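Local coordinates for protein octenoyl-CoA reductase/carboxylase (Streptomyces sp., PDB 4A0S) that carboxylates and reduces 2-octenoyl-CoA in an NADPH-dependent reaction, supplying an extender unit for cinnabaramide polyketide biosynthesis, at residues 26-31 with 50-55; 234-239 with 381-386; 258-263 with 437-442; 388-393 with 411-416. All coordinates share one frame; numbering follows the deposited sequence.

Contacts 2 and 3 lie with their centres about 8 Å apart and touch, L439 resting against A383 and S385, while contact 1 sits about 28 Å from contact 2 between centres. Contacts 2 and 4 are buried; contacts 1 and 3 are partly buried. The run into strand 384-389 makes contact 2, and the strand's far end makes contact 4. Contact 4 also meets contact 1, where L28 packs on A393 and L52 on A391. The chemistry follows the place in the fold: contact 1 is held mainly by strand-to-strand backbone bonds, contact 2 by side chains of a helix bonding to backbone, contact 3 by van der Waals touches with no hydrogen bond across, and contact 4 by a parallel strand pair with a leucine-valine core.

Contact 1 of 4, residues 26-31 with 50-55; sequences LALHLR and LRLGEV
The carbonyl oxygen A27 O is gripped by two donors that reach it from opposite faces of its plane, the backbone G53 N and the ring nitrogen H29 ND1. The second bond, H29 ND1 to A27 O, is 2.9 Å long and lies in the imidazole plane, so it fixes the rotation of the ring and identifies ND1 as protonated. With CG set between its own N and carbonyl carbon (chi1 65°), H29 turns its ring back along the strand to this oxygen. Aliphatic groups then sandwich the ring: R51 CB sits over one face, 3.7 Å from the ring centroid, and V55 CG1 over the opposite face at 4.0 Å, both CH-pi contacts. These side chains belong to the antiparallel pairing of strand 24-31 with strands 51-52 and 54-56, in which A27-G53 and H29-R51 are hydrogen-bonded pairs and L26-E54 and L28-L52 non-hydrogen-bonded ones. In the H29-R51 pair, R51 N to H29 O is 2.7 Å, its donor nearly in line with the C=O. G53 is the corner where segment 50-55 turns from one strand to the next. On the face opposite H29, L26 CD1 meets L52 CG at 3.7 Å; at the strand end L50 CD2 touches L28 CG and L30 CD2, each at 3.8 Å. Beyond the ring, R31 CG lies against R51 CG at 3.7 Å while the guanidinium planes stand nearly perpendicular (89°), and their charges are answered separately, R31 by E33 and R51 by D34.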
loop_
_atom_site.group_PDB
_atom_site.type_symbol
_atom_site.label_atom_id
_atom_site.label_comp_id
_atom_site.label_asym_id
_atom_site.label_seq_id
_atom_site.Cartn_x
_atom_site.Cartn_y
_atom_site.Cartn_z
ATOM N N LEU A 26 -44.001 -2.560 -13.411
ATOM C CA LEU A 26 -43.648 -1.494 -14.351
ATOM C C LEU A 26 -42.134 -1.287 -14.367
ATOM O O LEU A 26 -41.487 -1.152 -13.321
ATOM C CB LEU A 26 -44.366 -0.200 -13.969
ATOM C CG LEU A 26 -44.270 1.010 -14.905
ATOM C CD1 LEU A 26 -44.840 0.656 -16.266
ATOM C CD2 LEU A 26 -45.015 2.193 -14.310
ATOM N N ALA A 27 -41.566 -1.271 -15.557
ATOM C CA ALA A 27 -40.120 -1.137 -15.674
ATOM C C ALA A 27 -39.722 -0.357 -16.902
ATOM O O ALA A 27 -40.294 -0.543 -17.977
ATOM C CB ALA A 27 -39.471 -2.509 -15.716
ATOM N N LEU A 28 -38.723 0.502 -16.722
ATOM C CA LEU A 28 -38.012 1.095 -17.825
ATOM C C LEU A 28 -37.110 0.000 -18.330
ATOM O O LEU A 28 -36.294 -0.529 -17.576
ATOM C CB LEU A 28 -37.174 2.286 -17.365
ATOM C CG LEU A 28 -36.597 3.121 -18.510
ATOM C CD1 LEU A 28 -37.700 3.929 -19.238
ATOM C CD2 LEU A 28 -35.500 4.013 -17.979
ATOM N N HIS A 29 -37.272 -0.363 -19.599
ATOM C CA HIS A 29 -36.486 -1.460 -20.133
ATOM C C HIS A 29 -36.193 -1.305 -21.597
ATOM O O HIS A 29 -36.773 -0.457 -22.294
ATOM C CB HIS A 29 -37.203 -2.789 -19.898
ATOM C CG HIS A 29 -38.498 -2.908 -20.631
ATOM N ND1 HIS A 29 -39.664 -2.330 -20.173
ATOM C CD2 HIS A 29 -38.812 -3.535 -21.791
ATOM C CE1 HIS A 29 -40.641 -2.596 -21.024
ATOM N NE2 HIS A 29 -40.153 -3.329 -22.011
ATOM N N LEU A 30 -35.279 -2.147 -22.050
ATOM C CA LEU A 30 -34.990 -2.277 -23.458
ATOM C C LEU A 30 -35.502 -3.622 -23.917
ATOM O O LEU A 30 -35.761 -4.524 -23.097
ATOM C CB LEU A 30 -33.494 -2.170 -23.693
ATOM C CG LEU A 30 -32.851 -0.889 -23.156
ATOM C CD1 LEU A 30 -31.364 -1.103 -23.151
ATOM C CD2 LEU A 30 -33.246 0.325 -23.983
ATOM N N ARG A 31 -35.633 -3.751 -25.232
ATOM C CA ARG A 31 -36.123 -4.951 -25.859
ATOM C C ARG A 31 -35.004 -5.517 -26.716
ATOM O O ARG A 31 -34.368 -4.787 -27.469
ATOM C CB ARG A 31 -37.344 -4.622 -26.724
ATOM C CG ARG A 31 -38.558 -4.115 -25.938
ATOM C CD ARG A 31 -39.252 -5.231 -25.158
ATOM N NE ARG A 31 -39.813 -6.250 -26.051
ATOM C CZ ARG A 31 -39.885 -7.551 -25.768
ATOM N NH1 ARG A 31 -39.432 -8.012 -24.609
ATOM N NH2 ARG A 31 -40.407 -8.394 -26.652
ATOM N N LEU A 50 -35.837 3.077 -25.196
ATOM C CA LEU A 50 -36.441 2.910 -23.878
ATOM C C LEU A 50 -37.924 2.603 -23.960
ATOM O O LEU A 50 -38.655 3.252 -24.707
ATOM C CB LEU A 50 -36.185 4.135 -23.008
ATOM C CG LEU A 50 -34.739 4.193 -22.505
ATOM C CD1 LEU A 50 -34.449 5.513 -21.800
ATOM C CD2 LEU A 50 -34.407 3.004 -21.582
ATOM N N ARG A 51 -38.349 1.583 -23.222
ATOM C CA ARG A 51 -39.754 1.187 -23.152
ATOM C C ARG A 51 -40.175 1.274 -21.705
ATOM O O ARG A 51 -39.361 1.038 -20.810
ATOM C CB ARG A 51 -39.970 -0.249 -23.636
ATOM C CG ARG A 51 -39.249 -0.638 -24.931
ATOM C CD ARG A 51 -40.000 -0.228 -26.192
ATOM N NE ARG A 51 -39.076 -0.070 -27.320
ATOM C CZ ARG A 51 -39.381 0.503 -28.488
ATOM N NH1 ARG A 51 -40.601 0.971 -28.710
ATOM N NH2 ARG A 51 -38.460 0.601 -29.442
ATOM N N LEU A 52 -41.428 1.651 -21.470
ATOM C CA LEU A 52 -41.971 1.570 -20.131
ATOM C C LEU A 52 -43.211 0.714 -20.176
ATOM O O LEU A 52 -44.189 1.055 -20.841
ATOM C CB LEU A 52 -42.291 2.949 -19.563
ATOM C CG LEU A 52 -42.667 2.974 -18.083
ATOM C CD1 LEU A 52 -41.475 2.600 -17.209
ATOM C CD2 LEU A 52 -43.164 4.380 -17.731
ATOM N N GLY A 53 -43.154 -0.410 -19.466
ATOM C CA GLY A 53 -44.277 -1.330 -19.418
ATOM C C GLY A 53 -44.012 -2.439 -18.426
ATOM O O GLY A 53 -42.906 -2.534 -17.836
ATOM N N GLU A 54 -45.039 -3.266 -18.244
ATOM C CA GLU A 54 -44.988 -4.388 -17.333
ATOM C C GLU A 54 -44.005 -5.437 -17.818
ATOM O O GLU A 54 -43.965 -5.787 -18.994
ATOM C CB GLU A 54 -46.376 -5.013 -17.159
ATOM C CG GLU A 54 -47.435 -4.099 -16.525
ATOM C CD GLU A 54 -47.098 -3.685 -15.099
ATOM O OE1 GLU A 54 -46.951 -4.575 -14.236
ATOM O OE2 GLU A 54 -46.984 -2.466 -14.835
ATOM N N VAL A 55 -43.196 -5.932 -16.896
ATOM C CA VAL A 55 -42.305 -7.025 -17.192
ATOM C C VAL A 55 -42.553 -8.095 -16.137
ATOM O O VAL A 55 -43.002 -7.781 -15.034
ATOM C CB VAL A 55 -40.802 -6.594 -17.185
ATOM C CG1 VAL A 55 -40.506 -5.585 -18.284
ATOM C CG2 VAL A 55 -40.422 -6.043 -15.833
#

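Contact 2 of 4, residues 234-239 with 381-386; sequences GSYAIQ and VPAMSA
Helical residues S235 and Q239, one turn apart, face the non-regular segment that leads into strand 384-389; their CA atoms come nearest those of A383 and V381 respectively. No backbone-to-backbone bond joins the two segments, and the polar links are made by side chains of the helix. The Q239 amide pairs with both backbone polar atoms of V381: Q239 OE1 accepts from V381 N at 2.8 Å, and Q239 NE2 gives to V381 O at 2.7 Å in a nearly straight bond (171°). V381 O lies close to the amide plane, as does S235 O one turn back, which takes a longer bond from the same NE2 (3.3 Å); together they fix the rotation of the amide. Y236 reaches across with its hydroxyl, and A383 N donates to Y236 OH at 3.0 Å, while S199 is a second partner of that oxygen. A383 CB lies over a face of the tyrosine ring, 4.1 Å from its centroid, and also meets S235 CB at 3.5 Å. Helix 232-243 follows strand 223-226, the first in sequence of the six-stranded parallel sheet, and G232 and L233 at its start bind NADP, an arrangement typical of the Rossmann-type nucleotide-binding domain of medium-chain dehydrogenases and reductases.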
loop_
_atom_site.group_PDB
_atom_site.type_symbol
_atom_site.label_atom_id
_atom_site.label_comp_id
_atom_site.label_asym_id
_atom_site.label_seq_id
_atom_site.Cartn_x
_atom_site.Cartn_y
_atom_site.Cartn_z
ATOM N N GLY A 234 -18.394 13.720 -11.175
ATOM C CA GLY A 234 -17.639 14.906 -10.753
ATOM C C GLY A 234 -18.273 15.535 -9.539
ATOM O O GLY A 234 -17.587 15.994 -8.627
ATOM N N SER A 235 -19.599 15.540 -9.507
ATOM C CA SER A 235 -20.321 16.161 -8.416
ATOM C C SER A 235 -20.031 15.494 -7.096
ATOM O O SER A 235 -20.127 16.127 -6.046
ATOM C CB SER A 235 -21.816 16.144 -8.683
ATOM O OG SER A 235 -22.115 17.031 -9.748
ATOM N N TYR A 236 -19.687 14.219 -7.134
ATOM C CA TYR A 236 -19.261 13.544 -5.902
ATOM C C TYR A 236 -17.777 13.610 -5.689
ATOM O O TYR A 236 -17.331 13.784 -4.553
ATOM C CB TYR A 236 -19.744 12.107 -5.868
ATOM C CG TYR A 236 -21.237 12.057 -5.756
ATOM C CD1 TYR A 236 -21.881 12.495 -4.597
ATOM C CD2 TYR A 236 -22.016 11.593 -6.814
ATOM C CE1 TYR A 236 -23.282 12.465 -4.492
ATOM C CE2 TYR A 236 -23.406 11.560 -6.726
ATOM C CZ TYR A 236 -24.026 12.001 -5.568
ATOM O OH TYR A 236 -25.390 11.963 -5.470
ATOM N N ALA A 237 -17.024 13.475 -6.775
ATOM C CA ALA A 237 -15.574 13.597 -6.722
ATOM C C ALA A 237 -15.225 14.900 -6.022
ATOM O O ALA A 237 -14.408 14.921 -5.102
ATOM C CB ALA A 237 -14.987 13.558 -8.120
ATOM N N ILE A 238 -15.877 15.983 -6.431
ATOM C CA ILE A 238 -15.656 17.284 -5.787
ATOM C C ILE A 238 -15.831 17.199 -4.275
ATOM O O ILE A 238 -15.026 17.729 -3.513
ATOM C CB ILE A 238 -16.617 18.363 -6.348
ATOM C CG1 ILE A 238 -16.167 18.777 -7.741
ATOM C CG2 ILE A 238 -16.702 19.573 -5.394
ATOM C CD1 ILE A 238 -17.282 19.390 -8.576
ATOM N N GLN A 239 -16.888 16.527 -3.848
ATOM C CA GLN A 239 -17.203 16.467 -2.437
ATOM C C GLN A 239 -16.211 15.624 -1.667
ATOM O O GLN A 239 -15.801 16.000 -0.568
ATOM C CB GLN A 239 -18.600 15.940 -2.253
ATOM C CG GLN A 239 -19.634 16.869 -2.821
ATOM C CD GLN A 239 -20.978 16.468 -2.345
ATOM O OE1 GLN A 239 -21.277 16.585 -1.158
ATOM N NE2 GLN A 239 -21.771 15.905 -3.235
ATOM N N VAL A 381 -23.161 15.098 0.237
ATOM C CA VAL A 381 -24.580 15.338 0.014
ATOM C C VAL A 381 -24.937 14.894 -1.392
ATOM O O VAL A 381 -24.055 14.831 -2.262
ATOM C CB VAL A 381 -24.958 16.816 0.224
ATOM C CG1 VAL A 381 -24.616 17.272 1.663
ATOM C CG2 VAL A 381 -24.307 17.719 -0.855
ATOM N N PRO A 382 -26.227 14.563 -1.611
ATOM C CA PRO A 382 -26.677 14.072 -2.908
ATOM C C PRO A 382 -26.534 15.190 -3.916
ATOM O O PRO A 382 -26.720 16.353 -3.575
ATOM C CB PRO A 382 -28.153 13.753 -2.672
ATOM C CG PRO A 382 -28.250 13.502 -1.226
ATOM C CD PRO A 382 -27.298 14.480 -0.609
ATOM N N ALA A 383 -26.187 14.802 -5.138
ATOM C CA ALA A 383 -25.936 15.702 -6.239
ATOM C C ALA A 383 -27.185 15.780 -7.117
ATOM O O ALA A 383 -27.088 16.059 -8.299
ATOM C CB ALA A 383 -24.762 15.198 -7.045
ATOM N N MET A 384 -28.353 15.543 -6.528
ATOM C CA MET A 384 -29.585 15.555 -7.310
ATOM C C MET A 384 -29.861 16.962 -7.772
ATOM O O MET A 384 -29.741 17.902 -7.004
ATOM C CB MET A 384 -30.745 15.032 -6.486
ATOM C CG MET A 384 -32.037 14.906 -7.261
ATOM S SD MET A 384 -33.278 14.302 -6.146
ATOM C CE MET A 384 -33.683 15.800 -5.239
ATOM N N SER A 385 -30.214 17.107 -9.037
ATOM C CA SER A 385 -30.500 18.423 -9.597
ATOM C C SER A 385 -31.855 18.458 -10.268
ATOM O O SER A 385 -32.383 19.536 -10.572
ATOM C CB SER A 385 -29.438 18.797 -10.616
ATOM O OG SER A 385 -29.468 17.934 -11.735
ATOM N N ALA A 386 -32.399 17.274 -10.524
ATOM C CA ALA A 386 -33.671 17.151 -11.210
ATOM C C ALA A 386 -34.291 15.827 -10.847
ATOM O O ALA A 386 -33.594 14.872 -10.513
ATOM C CB ALA A 386 -33.481 17.265 -12.729
#

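Contact 3 of 4, residues 258-263 with 437-442; sequences EAAVRA and NPLRGL
L439 CD2 presses against the backbone of A260, lying 3.3 Å from A260 O, and meets A260 CB at 4.0 Å. From the same side of the helix L442 CD1 reaches A260 CA at 3.8 Å and A263 CB at 4.1 Å, so two leucine methyl branches fit against small alanines one turn apart. P438 completes the first shell: its CB stands 3.5 Å from A263 O near the end of helix 255-263. L442 is extended (chi2 -166°), which carries CD1 to the helix, whereas L439 touches with its other branch, CD2. The leucines sit on two overlapping turns of the loop after helix 433-436, a type I turn from N437 to R440 and a type II turn from L439 to L442, where G441 adopts a positive phi (76°). Further out, N437 ND2 bonds to E433 O and E195, and R440 is paired with D434, anchoring the loop on its far side. On the helix, R262 grips E258 side-on, its NE 2.6 Å from E258 OE2, on a flank that does not meet the loop. K257, which binds NADP, immediately precedes this part of the helix. With no hydrogen bond or salt bridge across the two segments, their association rests on van der Waals contact of aliphatic groups with alanines and with helix carbonyls; E258, R262 and R440 use none of their charges across the contact.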
loop_
_atom_site.group_PDB
_atom_site.type_symbol
_atom_site.label_atom_id
_atom_site.label_comp_id
_atom_site.label_asym_id
_atom_site.label_seq_id
_atom_site.Cartn_x
_atom_site.Cartn_y
_atom_site.Cartn_z
ATOM N N GLU A 258 -19.854 25.260 -14.615
ATOM C CA GLU A 258 -19.067 25.940 -13.593
ATOM C C GLU A 258 -19.932 26.324 -12.390
ATOM O O GLU A 258 -19.546 26.124 -11.233
ATOM C CB GLU A 258 -18.384 27.187 -14.142
ATOM C CG GLU A 258 -17.854 28.076 -13.007
ATOM C CD GLU A 258 -16.833 29.077 -13.456
ATOM O OE1 GLU A 258 -16.657 29.231 -14.678
ATOM O OE2 GLU A 258 -16.216 29.708 -12.577
ATOM N N ALA A 259 -21.100 26.893 -12.663
ATOM C CA ALA A 259 -22.006 27.275 -11.589
ATOM C C ALA A 259 -22.323 26.050 -10.732
ATOM O O ALA A 259 -22.319 26.125 -9.498
ATOM C CB ALA A 259 -23.249 27.895 -12.150
ATOM N N ALA A 260 -22.575 24.922 -11.393
ATOM C CA ALA A 260 -22.868 23.666 -10.697
ATOM C C ALA A 260 -21.736 23.265 -9.758
ATOM O O ALA A 260 -21.967 22.986 -8.576
ATOM C CB ALA A 260 -23.137 22.570 -11.709
ATOM N N VAL A 261 -20.511 23.260 -10.266
ATOM C CA VAL A 261 -19.370 22.853 -9.429
ATOM C C VAL A 261 -19.070 23.887 -8.337
ATOM O O VAL A 261 -18.594 23.535 -7.262
ATOM C CB VAL A 261 -18.082 22.544 -10.238
ATOM C CG1 VAL A 261 -18.311 21.419 -11.234
ATOM C CG2 VAL A 261 -17.562 23.783 -10.955
ATOM N N ARG A 262 -19.357 25.157 -8.593
ATOM C CA ARG A 262 -19.142 26.151 -7.548
ATOM C C ARG A 262 -20.146 25.941 -6.438
ATOM O O ARG A 262 -19.819 26.088 -5.270
ATOM C CB ARG A 262 -19.229 27.564 -8.105
ATOM C CG ARG A 262 -18.099 27.869 -9.008
ATOM C CD ARG A 262 -18.071 29.319 -9.399
ATOM N NE ARG A 262 -16.825 29.562 -10.094
ATOM C CZ ARG A 262 -15.664 29.780 -9.486
ATOM N NH1 ARG A 262 -15.598 29.810 -8.163
ATOM N NH2 ARG A 262 -14.565 29.966 -10.207
ATOM N N ALA A 263 -21.370 25.554 -6.810
ATOM C CA ALA A 263 -22.426 25.283 -5.835
ATOM C C ALA A 263 -22.075 24.101 -4.937
ATOM O O ALA A 263 -22.585 23.985 -3.816
ATOM C CB ALA A 263 -23.760 25.045 -6.547
ATOM N N ASN A 437 -29.146 19.768 -1.067
ATOM C CA ASN A 437 -29.452 19.869 -2.490
ATOM C C ASN A 437 -28.768 21.049 -3.117
ATOM O O ASN A 437 -29.451 21.948 -3.603
ATOM C CB ASN A 437 -30.958 19.992 -2.708
ATOM C CG ASN A 437 -31.691 18.729 -2.361
ATOM O OD1 ASN A 437 -31.833 17.840 -3.197
ATOM N ND2 ASN A 437 -32.170 18.644 -1.133
ATOM N N PRO A 438 -27.415 21.047 -3.128
ATOM C CA PRO A 438 -26.656 22.149 -3.697
ATOM C C PRO A 438 -27.011 22.382 -5.157
ATOM O O PRO A 438 -26.968 23.515 -5.638
ATOM C CB PRO A 438 -25.208 21.676 -3.579
ATOM C CG PRO A 438 -25.291 20.193 -3.425
ATOM C CD PRO A 438 -26.527 19.981 -2.631
ATOM N N LEU A 439 -27.382 21.309 -5.848
ATOM C CA LEU A 439 -27.656 21.391 -7.276
ATOM C C LEU A 439 -29.124 21.567 -7.631
ATOM O O LEU A 439 -29.476 21.506 -8.808
ATOM C CB LEU A 439 -27.082 20.169 -7.993
ATOM C CG LEU A 439 -25.564 19.990 -7.876
ATOM C CD1 LEU A 439 -25.142 18.785 -8.676
ATOM C CD2 LEU A 439 -24.780 21.250 -8.323
ATOM N N ARG A 440 -29.971 21.826 -6.641
ATOM C CA ARG A 440 -31.401 21.924 -6.901
ATOM C C ARG A 440 -31.653 22.944 -8.012
ATOM O O ARG A 440 -31.131 24.062 -7.967
ATOM C CB ARG A 440 -32.163 22.349 -5.648
ATOM C CG ARG A 440 -33.661 22.286 -5.826
ATOM C CD ARG A 440 -34.400 23.259 -4.908
ATOM N NE ARG A 440 -33.941 23.210 -3.515
ATOM C CZ ARG A 440 -34.017 22.149 -2.710
ATOM N NH1 ARG A 440 -34.513 20.996 -3.144
ATOM N NH2 ARG A 440 -33.578 22.241 -1.460
ATOM N N GLY A 441 -32.416 22.533 -9.018
ATOM C CA GLY A 441 -32.859 23.465 -10.065
ATOM C C GLY A 441 -31.817 23.852 -11.107
ATOM O O GLY A 441 -32.144 24.534 -12.079
ATOM N N LEU A 442 -30.570 23.422 -10.919
ATOM C CA LEU A 442 -29.495 23.760 -11.859
ATOM C C LEU A 442 -29.507 22.840 -13.049
ATOM O O LEU A 442 -29.852 21.678 -12.925
ATOM C CB LEU A 442 -28.126 23.683 -11.190
ATOM C CG LEU A 442 -27.880 24.648 -10.026
ATOM C CD1 LEU A 442 -26.396 24.687 -9.725
ATOM C CD2 LEU A 442 -28.420 26.041 -10.323
#

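Contact 4 of 4, residues 388-393 with 411-416; sequences YPLAEA and VLCMAP
L390 and V411 carry the apolar part of this contact, their side chains meeting at a slant: L390 CD1 lies 3.9 Å from V411 CG1, and the same valine methyl comes within 3.6 Å of L390 CA. V411 points CG1 away from its own backbone N (chi1 175°), which directs this branch at L390, and A393 CB, at the start of helix 393-401, also meets it at 3.9 Å. L390 CB also approaches C413 CA at 4.1 Å. Y388 has its CB on the same sheet face as V411, but its ring leads off to helix 393-401, packing on A396 and V399. The strands that carry these side chains run parallel, and L412 N donates to Y388 O at 2.8 Å with a bend (145°). V411 CA lies only 3.1 Å from that same oxygen, in a CA-H...O contact. Here strand 384-389, helix 393-401 and strand 408-412 make a beta-alpha-beta unit, and the 3-10 turn at 390-391 starts the crossover. One water accepts from L390 N and donates to C413 O (2.9 Å), bridging the segments where the strand pairing ends. Across the two segments the polar links thus include a strand bond and a bridging water, while L390, V411 and A393 meet through aliphatic carbons.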
loop_
_atom_site.group_PDB
_atom_site.type_symbol
_atom_site.label_atom_id
_atom_site.label_comp_id
_atom_site.label_asym_id
_atom_site.label_seq_id
_atom_site.Cartn_x
_atom_site.Cartn_y
_atom_site.Cartn_z
ATOM N N TYR A 388 -37.456 13.179 -12.208
ATOM C CA TYR A 388 -38.474 12.852 -13.182
ATOM C C TYR A 388 -39.244 11.679 -12.643
ATOM O O TYR A 388 -38.653 10.819 -11.979
ATOM C CB TYR A 388 -37.832 12.436 -14.502
ATOM C CG TYR A 388 -37.242 13.570 -15.258
ATOM C CD1 TYR A 388 -35.994 14.089 -14.914
ATOM C CD2 TYR A 388 -37.935 14.150 -16.321
ATOM C CE1 TYR A 388 -35.455 15.156 -15.603
ATOM C CE2 TYR A 388 -37.406 15.210 -17.023
ATOM C CZ TYR A 388 -36.168 15.709 -16.662
ATOM O OH TYR A 388 -35.641 16.759 -17.364
ATOM N N PRO A 389 -40.550 11.621 -12.926
ATOM C CA PRO A 389 -41.253 10.393 -12.634
ATOM C C PRO A 389 -40.762 9.296 -13.561
ATOM O O PRO A 389 -40.209 9.575 -14.649
ATOM C CB PRO A 389 -42.697 10.730 -12.983
ATOM C CG PRO A 389 -42.587 11.768 -14.041
ATOM C CD PRO A 389 -41.421 12.601 -13.618
ATOM N N LEU A 390 -40.963 8.056 -13.132
ATOM C CA LEU A 390 -40.655 6.921 -13.983
ATOM C C LEU A 390 -41.295 7.087 -15.368
ATOM O O LEU A 390 -40.668 6.766 -16.378
ATOM C CB LEU A 390 -41.078 5.604 -13.318
ATOM C CG LEU A 390 -40.538 4.360 -14.040
ATOM C CD1 LEU A 390 -39.007 4.396 -14.237
ATOM C CD2 LEU A 390 -40.971 3.119 -13.319
ATOM N N ALA A 391 -42.530 7.594 -15.396
ATOM C CA ALA A 391 -43.253 7.888 -16.646
ATOM C C ALA A 391 -42.371 8.632 -17.643
ATOM O O ALA A 391 -42.469 8.425 -18.857
ATOM C CB ALA A 391 -44.489 8.718 -16.346
ATOM N N GLU A 392 -41.502 9.491 -17.118
ATOM C CA GLU A 392 -40.662 10.317 -17.958
ATOM C C GLU A 392 -39.198 9.938 -17.871
ATOM O O GLU A 392 -38.342 10.762 -18.146
ATOM C CB GLU A 392 -40.840 11.784 -17.569
ATOM C CG GLU A 392 -42.269 12.270 -17.725
ATOM C CD GLU A 392 -42.492 13.619 -17.051
ATOM O OE1 GLU A 392 -41.571 14.463 -17.100
ATOM O OE2 GLU A 392 -43.574 13.813 -16.450
ATOM N N ALA A 393 -38.914 8.694 -17.483
ATOM C CA ALA A 393 -37.530 8.234 -17.328
ATOM C C ALA A 393 -36.761 8.271 -18.641
ATOM O O ALA A 393 -35.563 8.542 -18.656
ATOM C CB ALA A 393 -37.488 6.836 -16.720
ATOM N N VAL A 411 -34.907 9.608 -10.667
ATOM C CA VAL A 411 -36.161 9.152 -11.223
ATOM C C VAL A 411 -36.956 8.572 -10.073
ATOM O O VAL A 411 -36.502 7.645 -9.395
ATOM C CB VAL A 411 -35.950 8.102 -12.359
ATOM C CG1 VAL A 411 -37.269 7.548 -12.859
ATOM C CG2 VAL A 411 -35.177 8.707 -13.531
ATOM N N LEU A 412 -38.131 9.134 -9.834
ATOM C CA LEU A 412 -39.057 8.522 -8.910
ATOM C C LEU A 412 -39.559 7.273 -9.599
ATOM O O LEU A 412 -39.796 7.271 -10.808
ATOM C CB LEU A 412 -40.233 9.449 -8.591
ATOM C CG LEU A 412 -39.885 10.797 -7.973
ATOM C CD1 LEU A 412 -41.122 11.726 -7.945
ATOM C CD2 LEU A 412 -39.230 10.636 -6.596
ATOM N N CYS A 413 -39.682 6.198 -8.843
ATOM C CA CYS A 413 -40.182 4.978 -9.414
ATOM C C CYS A 413 -41.516 4.726 -8.777
ATOM O O CYS A 413 -42.542 5.201 -9.275
ATOM C CB CYS A 413 -39.189 3.848 -9.183
ATOM S SG CYS A 413 -37.662 4.205 -10.049
ATOM N N MET A 414 -41.510 4.027 -7.658
ATOM C CA MET A 414 -42.733 3.834 -6.928
ATOM C C MET A 414 -43.118 5.076 -6.125
ATOM O O MET A 414 -44.295 5.291 -5.884
ATOM C CB MET A 414 -42.636 2.611 -6.031
ATOM C CG MET A 414 -43.979 2.057 -5.613
ATOM S SD MET A 414 -43.688 0.653 -4.549
ATOM C CE MET A 414 -43.491 -0.632 -5.793
ATOM N N ALA A 415 -42.147 5.896 -5.715
ATOM C CA ALA A 415 -42.471 7.104 -4.937
ATOM C C ALA A 415 -43.416 7.991 -5.758
ATOM O O ALA A 415 -43.069 8.382 -6.868
ATOM C CB ALA A 415 -41.219 7.863 -4.562
ATOM N N PRO A 416 -44.626 8.269 -5.226
ATOM C CA PRO A 416 -45.639 8.978 -6.012
ATOM C C PRO A 416 -45.364 10.474 -6.124
ATOM O O PRO A 416 -45.975 11.171 -6.930
ATOM C CB PRO A 416 -46.946 8.707 -5.237
ATOM C CG PRO A 416 -46.516 8.488 -3.833
ATOM C CD PRO A 416 -45.144 7.832 -3.912
HETATM O O HOH W 1 -42.799 7.637 -10.756
#